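Local coordinates for protein proliferating cell nuclear antigen (Entamoeba histolytica, PDB 3P91) that probably acts as a sliding clamp on DNA, raising the processivity of DNA polymerase delta during replication, at residues A[139-144]-A[230-235]. Numbering follows the deposited sequence.
Sequences AIITLS and LSLSGQ
I141 and L230 face each other across two antiparallel strands and put their side chains on the same buried side, with I141 CB 4.4 Å from L230 CB. L230 keeps CG beside its own backbone N (chi1 -54°), which carries CD1 toward the T142 end of the partner strand, 3.8 Å from I141 O. I141 sends its longer branch the other way: I141 CD1 lies 4.2 Å from L232 CD2, two bridges further along on the same face, so the isoleucine spans both leucines. L232 in turn rests its CB 3.5 Å from A139 O. A139, I141 and L232 all reach C167 on strand 162-167, while L238 of strand 238-244 packs against both leucines.

On the other face, I140 and S231 form the non-hydrogen-bonded pair between. CG1 and CG2 of I140 both face the serine hydroxyl from one side, with I140 CG1 3.8 Å from S231 OG, a van der Waals contact.

Two pairs of backbone bonds fix this register. L232 N donates to A139 O at 2.7 Å, and A139 N returns a longer bond to L232 O. I141 N to L230 O and L230 N to I141 O make the second pair. These strands sit side by side in the C-terminal domain's part of a long antiparallel sheet, as expected of the PCNA sliding-clamp fold.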
loop_
_atom_site.group_PDB
_atom_site.type_symbol
_atom_site.label_atom_id
_atom_site.label_comp_id
_atom_site.label_asym_id
_atom_site.label_seq_id
_atom_site.Cartn_x
_atom_site.Cartn_y
_atom_site.Cartn_z
ATOM N N ALA A 139 -24.994 -26.145 17.335
ATOM C CA ALA A 139 -23.552 -26.256 17.507
ATOM C C ALA A 139 -22.929 -24.893 17.744
ATOM O O ALA A 139 -23.393 -23.885 17.211
ATOM C CB ALA A 139 -22.920 -26.920 16.297
ATOM N N ILE A 140 -21.874 -24.870 18.551
ATOM C CA ILE A 140 -21.151 -23.641 18.841
ATOM C C ILE A 140 -19.695 -23.800 18.446
ATOM O O ILE A 140 -18.966 -24.602 19.021
ATOM C CB ILE A 140 -21.237 -23.265 20.329
ATOM C CG1 ILE A 140 -22.685 -22.985 20.721
ATOM C CG2 ILE A 140 -20.387 -22.056 20.609
ATOM C CD1 ILE A 140 -22.884 -22.854 22.199
ATOM N N ILE A 141 -19.276 -23.019 17.462
ATOM C CA ILE A 141 -17.946 -23.158 16.909
ATOM C C ILE A 141 -17.023 -22.044 17.349
ATOM O O ILE A 141 -17.382 -20.876 17.309
ATOM C CB ILE A 141 -18.005 -23.152 15.395
ATOM C CG1 ILE A 141 -18.888 -24.302 14.916
ATOM C CG2 ILE A 141 -16.615 -23.260 14.830
ATOM C CD1 ILE A 141 -19.316 -24.175 13.495
ATOM N N THR A 142 -15.825 -22.422 17.766
ATOM C CA THR A 142 -14.812 -21.461 18.161
ATOM C C THR A 142 -13.573 -21.689 17.316
ATOM O O THR A 142 -13.152 -22.823 17.109
ATOM C CB THR A 142 -14.452 -21.592 19.641
ATOM O OG1 THR A 142 -15.604 -21.292 20.442
ATOM C CG2 THR A 142 -13.320 -20.646 19.990
ATOM N N LEU A 143 -12.992 -20.598 16.836
ATOM C CA LEU A 143 -11.981 -20.672 15.816
ATOM C C LEU A 143 -11.230 -19.361 15.810
ATOM O O LEU A 143 -11.797 -18.335 16.160
ATOM C CB LEU A 143 -12.676 -20.883 14.479
ATOM C CG LEU A 143 -11.990 -20.279 13.263
ATOM C CD1 LEU A 143 -10.665 -20.985 12.953
ATOM C CD2 LEU A 143 -12.923 -20.349 12.080
ATOM N N SER A 144 -9.956 -19.394 15.438
ATOM C CA SER A 144 -9.184 -18.171 15.255
ATOM C C SER A 144 -9.998 -17.177 14.438
ATOM O O SER A 144 -10.477 -17.500 13.354
ATOM C CB SER A 144 -7.857 -18.478 14.555
ATOM O OG SER A 144 -7.280 -17.317 13.976
ATOM N N LEU A 230 -19.096 -18.730 16.679
ATOM C CA LEU A 230 -20.296 -18.807 15.876
ATOM C C LEU A 230 -21.253 -19.806 16.501
ATOM O O LEU A 230 -20.949 -20.995 16.604
ATOM C CB LEU A 230 -19.959 -19.266 14.465
ATOM C CG LEU A 230 -18.903 -18.539 13.634
ATOM C CD1 LEU A 230 -17.539 -18.570 14.303
ATOM C CD2 LEU A 230 -18.820 -19.189 12.262
ATOM N N SER A 231 -22.413 -19.320 16.915
ATOM C CA SER A 231 -23.455 -20.184 17.433
ATOM C C SER A 231 -24.438 -20.481 16.320
ATOM O O SER A 231 -25.120 -19.587 15.825
ATOM C CB SER A 231 -24.152 -19.519 18.603
ATOM O OG SER A 231 -23.256 -19.381 19.684
ATOM N N LEU A 232 -24.516 -21.753 15.947
ATOM C CA LEU A 232 -25.161 -22.177 14.710
ATOM C C LEU A 232 -26.485 -22.930 14.913
ATOM O O LEU A 232 -26.553 -23.887 15.678
ATOM C CB LEU A 232 -24.175 -23.047 13.926
ATOM C CG LEU A 232 -24.457 -23.421 12.471
ATOM C CD1 LEU A 232 -24.802 -22.182 11.671
ATOM C CD2 LEU A 232 -23.243 -24.119 11.883
ATOM N N SER A 233 -27.528 -22.484 14.213
ATOM C CA SER A 233 -28.827 -23.152 14.204
ATOM C C SER A 233 -29.350 -23.241 12.768
ATOM O O SER A 233 -29.081 -22.361 11.952
ATOM C CB SER A 233 -29.835 -22.381 15.049
ATOM O OG SER A 233 -29.295 -22.023 16.303
ATOM N N GLY A 234 -30.114 -24.289 12.471
ATOM C CA GLY A 234 -30.617 -24.512 11.126
ATOM C C GLY A 234 -31.695 -23.548 10.663
ATOM O O GLY A 234 -31.789 -23.243 9.472
ATOM N N GLN A 235 -32.510 -23.061 11.596
ATOM C CA GLN A 235 -33.647 -22.205 11.242
ATOM C C GLN A 235 -33.618 -20.817 11.878
ATOM O O GLN A 235 -34.196 -19.873 11.335
ATOM C CB GLN A 235 -34.975 -22.898 11.579
ATOM C CG GLN A 235 -35.419 -23.951 10.574
ATOM C CD GLN A 235 -34.585 -25.204 10.654
ATOM O OE1 GLN A 235 -34.429 -25.789 11.727
ATOM N NE2 GLN A 235 -34.028 -25.621 9.520
#